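Local coordinates for beta-porphyranase A (PDB 4AW7), which hydrolyses the red-algal sulfated polysaccharide porphyran at beta-D-galactose-(1->4)-alpha-L-galactose-6-sulfate linkages, releasing mostly disaccharides, at residues R30-V35 with L304-D309; G34-D39 with K369-D374. All coordinates share one frame; numbering follows the deposited sequence.

In the fold
Contacts 1 and 2 share G34 and V35, so the second continues where the first turns, and their centres lie about 7 Å apart. In contact 1 strand 29-32 and its turn meet the loop between helix 293-305 and strand 311-316 of the catalytic barrel; in contact 2 the following loop pairs with strand 371-377 of a beta-sandwich sheet. The two are sewn together by S36 OG bonding to R30 O at 2.8 Å and by R30 N bonding to R372 O at 2.9 Å, while L32 CD1 packs against R372 NE at 3.5 Å. Both lie away from the substrate-binding cleft and its probable catalytic residues, at a junction between domains.

Contact 1. Residues R30-V35 with L304-D309; sequences RFLSGV and LMERQD
R30 meets E306 end-on, NH1 and NH2 each taking one carboxylate oxygen. R30 NH1 bonds to E306 OE2 at 3.0 Å, and R30 NH2 to E306 OE1 at 2.9 Å, nearly straight at 171°. Guanidinium and carboxylate planes lie only 13° apart and both oxygens use their syn lone pairs, so the twin bonds hold the two groups flat against rotation. An extended R30 chain, with CG trans to the backbone N (chi1 179°), reaches a glutamate bent at chi2, and the two side chains cross at about a right angle. R30 NE forms a further salt bridge with E586.

Beside this pair, L32 sends CD1 into the turn that ends the helix, 3.3 Å from M305 O and 4.1 Å from Q308 CB. Its CB lies 3.7 Å from D309 OD1, an oxygen that also forms a salt bridge with R473. The other oxygen, OD2, is met nearly along its C-O bond by S33 OG, which donates a hydrogen bond of 2.9 Å. At the far end V35 lies across Q308, CG2 standing 3.6 Å from NE2; the amide oxygen of Q308 is held by R372.

L32 to V35 form a type II' beta turn, closed by backbone bonds in both directions between its end residues, while M305 to Q308 form a type I turn. The second turn is part of an alpha-to-beta connection of a (beta/alpha)8 barrel, linking helix 293-305 to strand 311-316, and it packs here on an edge strand of the neighbouring five-stranded sheet.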
loop_
_atom_site.group_PDB
_atom_site.type_symbol
_atom_site.label_atom_id
_atom_site.label_comp_id
_atom_site.label_asym_id
_atom_site.label_seq_id
_atom_site.Cartn_x
_atom_site.Cartn_y
_atom_site.Cartn_z
ATOM N N ARG A 30 -10.241 -18.335 4.292
ATOM C CA ARG A 30 -10.578 -16.946 4.564
ATOM C C ARG A 30 -10.636 -16.162 3.263
ATOM O O ARG A 30 -9.789 -16.328 2.368
ATOM C CB ARG A 30 -9.591 -16.336 5.571
ATOM C CG ARG A 30 -9.847 -14.862 5.902
ATOM C CD ARG A 30 -9.224 -14.486 7.238
ATOM N NE ARG A 30 -9.387 -13.065 7.529
ATOM C CZ ARG A 30 -8.536 -12.112 7.174
ATOM N NH1 ARG A 30 -7.409 -12.391 6.503
ATOM N NH2 ARG A 30 -8.839 -10.854 7.483
ATOM N N PHE A 31 -11.656 -15.302 3.156
ATOM C CA PHE A 31 -11.840 -14.419 2.025
ATOM C C PHE A 31 -11.803 -12.987 2.479
ATOM O O PHE A 31 -12.322 -12.642 3.555
ATOM C CB PHE A 31 -13.231 -14.637 1.373
ATOM C CG PHE A 31 -13.362 -15.922 0.601
ATOM C CD1 PHE A 31 -13.606 -17.103 1.244
ATOM C CD2 PHE A 31 -13.231 -15.925 -0.774
ATOM C CE1 PHE A 31 -13.719 -18.282 0.480
ATOM C CE2 PHE A 31 -13.359 -17.093 -1.513
ATOM C CZ PHE A 31 -13.624 -18.261 -0.853
ATOM N N LEU A 32 -11.204 -12.137 1.652
ATOM C CA LEU A 32 -11.381 -10.690 1.710
ATOM C C LEU A 32 -12.415 -10.395 0.674
ATOM O O LEU A 32 -12.144 -10.431 -0.527
ATOM C CB LEU A 32 -10.048 -9.963 1.428
ATOM C CG LEU A 32 -8.859 -10.373 2.283
ATOM C CD1 LEU A 32 -7.638 -9.551 1.924
ATOM C CD2 LEU A 32 -9.120 -10.340 3.761
ATOM N N SER A 33 -13.648 -10.180 1.124
ATOM C CA SER A 33 -14.829 -10.098 0.241
ATOM C C SER A 33 -14.810 -11.241 -0.758
ATOM O O SER A 33 -14.972 -12.381 -0.353
ATOM C CB SER A 33 -14.974 -8.738 -0.387
ATOM O OG SER A 33 -14.920 -7.784 0.572
ATOM N N GLY A 34 -14.640 -10.974 -2.039
ATOM C CA GLY A 34 -14.687 -12.018 -3.070
ATOM C C GLY A 34 -13.424 -12.805 -3.335
ATOM O O GLY A 34 -13.471 -13.672 -4.184
ATOM N N VAL A 35 -12.311 -12.558 -2.661
ATOM C CA VAL A 35 -11.055 -13.214 -3.005
ATOM C C VAL A 35 -10.411 -13.859 -1.806
ATOM O O VAL A 35 -10.290 -13.246 -0.745
ATOM C CB VAL A 35 -10.093 -12.262 -3.753
ATOM C CG1 VAL A 35 -9.571 -11.125 -2.869
ATOM C CG2 VAL A 35 -8.923 -13.008 -4.426
ATOM N N LEU A 304 -1.106 -4.060 3.484
ATOM C CA LEU A 304 -1.587 -4.087 2.110
ATOM C C LEU A 304 -2.145 -5.444 1.718
ATOM O O LEU A 304 -3.083 -5.511 0.924
ATOM C CB LEU A 304 -0.483 -3.623 1.156
ATOM C CG LEU A 304 0.091 -2.239 1.425
ATOM C CD1 LEU A 304 1.147 -1.869 0.408
ATOM C CD2 LEU A 304 -1.004 -1.176 1.543
ATOM N N MET A 305 -1.633 -6.549 2.275
ATOM C CA MET A 305 -2.233 -7.863 2.054
ATOM C C MET A 305 -3.686 -7.911 2.493
ATOM O O MET A 305 -4.538 -8.505 1.822
ATOM C CB MET A 305 -1.420 -8.951 2.756
ATOM C CG MET A 305 -0.140 -9.290 1.981
ATOM S SD MET A 305 0.834 -10.485 2.907
ATOM C CE MET A 305 1.948 -11.035 1.643
ATOM N N GLU A 306 -3.984 -7.249 3.613
ATOM C CA GLU A 306 -5.343 -7.178 4.150
ATOM C C GLU A 306 -6.250 -6.254 3.345
ATOM O O GLU A 306 -7.449 -6.178 3.665
ATOM C CB GLU A 306 -5.301 -6.717 5.592
ATOM C CG GLU A 306 -4.837 -7.796 6.551
ATOM C CD GLU A 306 -5.832 -8.946 6.652
ATOM O OE1 GLU A 306 -6.990 -8.693 7.027
ATOM O OE2 GLU A 306 -5.486 -10.102 6.366
ATOM N N ARG A 307 -5.757 -5.637 2.291
ATOM C CA ARG A 307 -6.539 -4.789 1.412
ATOM C C ARG A 307 -6.637 -5.354 -0.020
ATOM O O ARG A 307 -7.002 -4.636 -0.955
ATOM C CB ARG A 307 -5.984 -3.369 1.365
ATOM C CG ARG A 307 -5.918 -2.700 2.723
ATOM C CD ARG A 307 -5.537 -1.265 2.583
ATOM N NE ARG A 307 -5.325 -0.640 3.886
ATOM C CZ ARG A 307 -6.159 0.179 4.528
ATOM N NH1 ARG A 307 -7.290 0.588 3.976
ATOM N NH2 ARG A 307 -5.814 0.619 5.728
ATOM N N GLN A 308 -6.280 -6.628 -0.212
ATOM C CA GLN A 308 -6.127 -7.134 -1.583
ATOM C C GLN A 308 -7.366 -6.912 -2.454
ATOM O O GLN A 308 -7.257 -6.648 -3.653
ATOM C CB GLN A 308 -5.753 -8.615 -1.579
ATOM C CG GLN A 308 -5.270 -9.094 -2.935
ATOM C CD GLN A 308 -5.051 -10.578 -2.960
ATOM O OE1 GLN A 308 -4.141 -11.100 -2.303
ATOM N NE2 GLN A 308 -5.870 -11.287 -3.746
ATOM N N ASP A 309 -8.541 -7.061 -1.862
ATOM C CA ASP A 309 -9.801 -6.894 -2.557
ATOM C C ASP A 309 -10.084 -5.471 -2.972
ATOM O O ASP A 309 -11.003 -5.244 -3.776
ATOM C CB ASP A 309 -10.980 -7.433 -1.735
ATOM C CG ASP A 309 -11.097 -6.860 -0.350
ATOM O OD1 ASP A 309 -10.107 -6.456 0.263
ATOM O OD2 ASP A 309 -12.238 -6.864 0.176
#

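Contact 2. Residues G34-D39 with K369-D374; sequences GVSELD and KGERVD
E37 and E371 face each other as a single antiparallel beta bridge, a non-hydrogen-bonded pair with CA atoms 4.0 Å apart, which fastens the loop 34-39 to the start of strand 371-377 in the beta-sandwich. Two backbone bonds flank it: R372 N donates to S36 O at 3.0 Å and L38 N to G370 O at 2.9 Å, both nearly straight.

The R372 side chain reinforces the first, running extended from CG to NE past the S36 carbonyl and returning NH1 to S36 O at 3.0 Å, so this oxygen is gripped from opposite faces of its carbonyl plane. NH1 also bonds weakly to E37 O, while its NH2 bonds to M305 O. L38 CD1 lies 4.1 Å from R372 NH2, the side chains crossing at about a right angle.

E37 bends at chi2 (-82°), laying its carboxylate against the G370 backbone and the E371 side chain, with OE2 3.5 Å from E371 CG. The acids are close, but E371 OE2 forms a salt bridge with R29, which would probably ease the repulsion. One water closes the end of the bridge, accepting from G370 N and donating to L38 O and E37 OE1, the last at 2.8 Å.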
loop_
_atom_site.group_PDB
_atom_site.type_symbol
_atom_site.label_atom_id
_atom_site.label_comp_id
_atom_site.label_asym_id
_atom_site.label_seq_id
_atom_site.Cartn_x
_atom_site.Cartn_y
_atom_site.Cartn_z
ATOM N N GLY A 34 -14.640 -10.974 -2.039
ATOM C CA GLY A 34 -14.687 -12.018 -3.070
ATOM C C GLY A 34 -13.424 -12.805 -3.335
ATOM O O GLY A 34 -13.471 -13.672 -4.184
ATOM N N VAL A 35 -12.311 -12.558 -2.661
ATOM C CA VAL A 35 -11.055 -13.214 -3.005
ATOM C C VAL A 35 -10.411 -13.859 -1.806
ATOM O O VAL A 35 -10.290 -13.246 -0.745
ATOM C CB VAL A 35 -10.093 -12.262 -3.753
ATOM C CG1 VAL A 35 -9.571 -11.125 -2.869
ATOM C CG2 VAL A 35 -8.923 -13.008 -4.426
ATOM N N SER A 36 -9.912 -15.071 -1.993
ATOM C CA SER A 36 -9.096 -15.778 -1.002
ATOM C C SER A 36 -7.633 -15.909 -1.400
ATOM O O SER A 36 -6.732 -15.710 -0.588
ATOM C CB SER A 36 -9.674 -17.165 -0.685
ATOM O OG SER A 36 -8.874 -17.885 0.217
ATOM N N GLU A 37 -7.393 -16.310 -2.654
ATOM C CA GLU A 37 -6.028 -16.522 -3.134
ATOM C C GLU A 37 -5.180 -15.285 -2.974
ATOM O O GLU A 37 -5.595 -14.193 -3.360
ATOM C CB GLU A 37 -6.071 -16.912 -4.606
ATOM C CG GLU A 37 -6.640 -18.266 -4.960
ATOM C CD GLU A 37 -5.676 -19.427 -4.823
ATOM O OE1 GLU A 37 -4.503 -19.235 -4.476
ATOM O OE2 GLU A 37 -6.122 -20.573 -5.091
ATOM N N LEU A 38 -3.954 -15.475 -2.521
ATOM C CA LEU A 38 -2.955 -14.411 -2.564
ATOM C C LEU A 38 -2.601 -14.093 -4.007
ATOM O O LEU A 38 -2.280 -14.992 -4.808
ATOM C CB LEU A 38 -1.687 -14.840 -1.828
ATOM C CG LEU A 38 -0.568 -13.809 -1.754
ATOM C CD1 LEU A 38 -1.008 -12.530 -1.016
ATOM C CD2 LEU A 38 0.639 -14.401 -1.067
ATOM N N ASP A 39 -2.664 -12.823 -4.371
ATOM C CA ASP A 39 -2.254 -12.367 -5.683
ATOM C C ASP A 39 -0.839 -11.831 -5.545
ATOM O O ASP A 39 -0.621 -10.678 -5.155
ATOM C CB ASP A 39 -3.221 -11.311 -6.249
ATOM C CG ASP A 39 -2.920 -10.954 -7.667
ATOM O OD1 ASP A 39 -1.768 -11.171 -8.079
ATOM O OD2 ASP A 39 -3.852 -10.447 -8.354
ATOM N N LYS A 369 2.180 -18.417 -1.551
ATOM C CA LYS A 369 0.954 -18.280 -2.329
ATOM C C LYS A 369 -0.103 -19.223 -1.754
ATOM O O LYS A 369 0.180 -19.995 -0.817
ATOM C CB LYS A 369 1.222 -18.539 -3.796
ATOM C CG LYS A 369 1.576 -19.947 -4.044
ATOM C CD LYS A 369 1.754 -20.347 -5.520
ATOM C CE LYS A 369 2.854 -19.620 -6.165
ATOM N NZ LYS A 369 3.561 -20.488 -7.157
ATOM N N GLY A 370 -1.282 -19.211 -2.345
ATOM C CA GLY A 370 -2.361 -20.055 -1.915
ATOM C C GLY A 370 -3.546 -19.307 -1.398
ATOM O O GLY A 370 -3.565 -18.069 -1.365
ATOM N N GLU A 371 -4.544 -20.041 -0.948
ATOM C CA GLU A 371 -5.737 -19.460 -0.361
ATOM C C GLU A 371 -5.461 -19.030 1.055
ATOM O O GLU A 371 -4.867 -19.751 1.853
ATOM C CB GLU A 371 -6.879 -20.456 -0.385
ATOM C CG GLU A 371 -7.406 -20.682 -1.825
ATOM C CD GLU A 371 -8.475 -21.726 -1.920
ATOM O OE1 GLU A 371 -8.212 -22.847 -1.470
ATOM O OE2 GLU A 371 -9.540 -21.428 -2.488
ATOM N N ARG A 372 -5.903 -17.841 1.409
ATOM C CA ARG A 372 -5.870 -17.421 2.785
ATOM C C ARG A 372 -6.606 -18.429 3.650
ATOM O O ARG A 372 -7.648 -18.955 3.251
ATOM C CB ARG A 372 -6.538 -16.051 2.928
ATOM C CG ARG A 372 -5.723 -14.918 2.403
ATOM C CD ARG A 372 -6.570 -13.674 2.245
ATOM N NE ARG A 372 -5.760 -12.492 1.915
ATOM C CZ ARG A 372 -5.288 -12.211 0.707
ATOM N NH1 ARG A 372 -5.555 -12.951 -0.367
ATOM N NH2 ARG A 372 -4.510 -11.153 0.553
ATOM N N VAL A 373 -6.066 -18.648 4.846
ATOM C CA VAL A 373 -6.765 -19.407 5.878
ATOM C C VAL A 373 -6.939 -18.550 7.110
ATOM O O VAL A 373 -6.296 -17.505 7.251
ATOM C CB VAL A 373 -6.094 -20.756 6.216
ATOM C CG1 VAL A 373 -6.063 -21.630 4.920
ATOM C CG2 VAL A 373 -4.698 -20.550 6.805
ATOM N N ASP A 374 -7.825 -18.967 8.014
ATOM C CA ASP A 374 -8.123 -18.086 9.125
ATOM C C ASP A 374 -6.936 -17.936 10.052
ATOM O O ASP A 374 -6.271 -18.915 10.377
ATOM C CB ASP A 374 -9.381 -18.514 9.874
ATOM C CG ASP A 374 -9.956 -17.402 10.696
ATOM O OD1 ASP A 374 -9.796 -16.236 10.320
ATOM O OD2 ASP A 374 -10.541 -17.662 11.740
HETATM O O HOH W 1 -2.169 -17.686 -4.577
#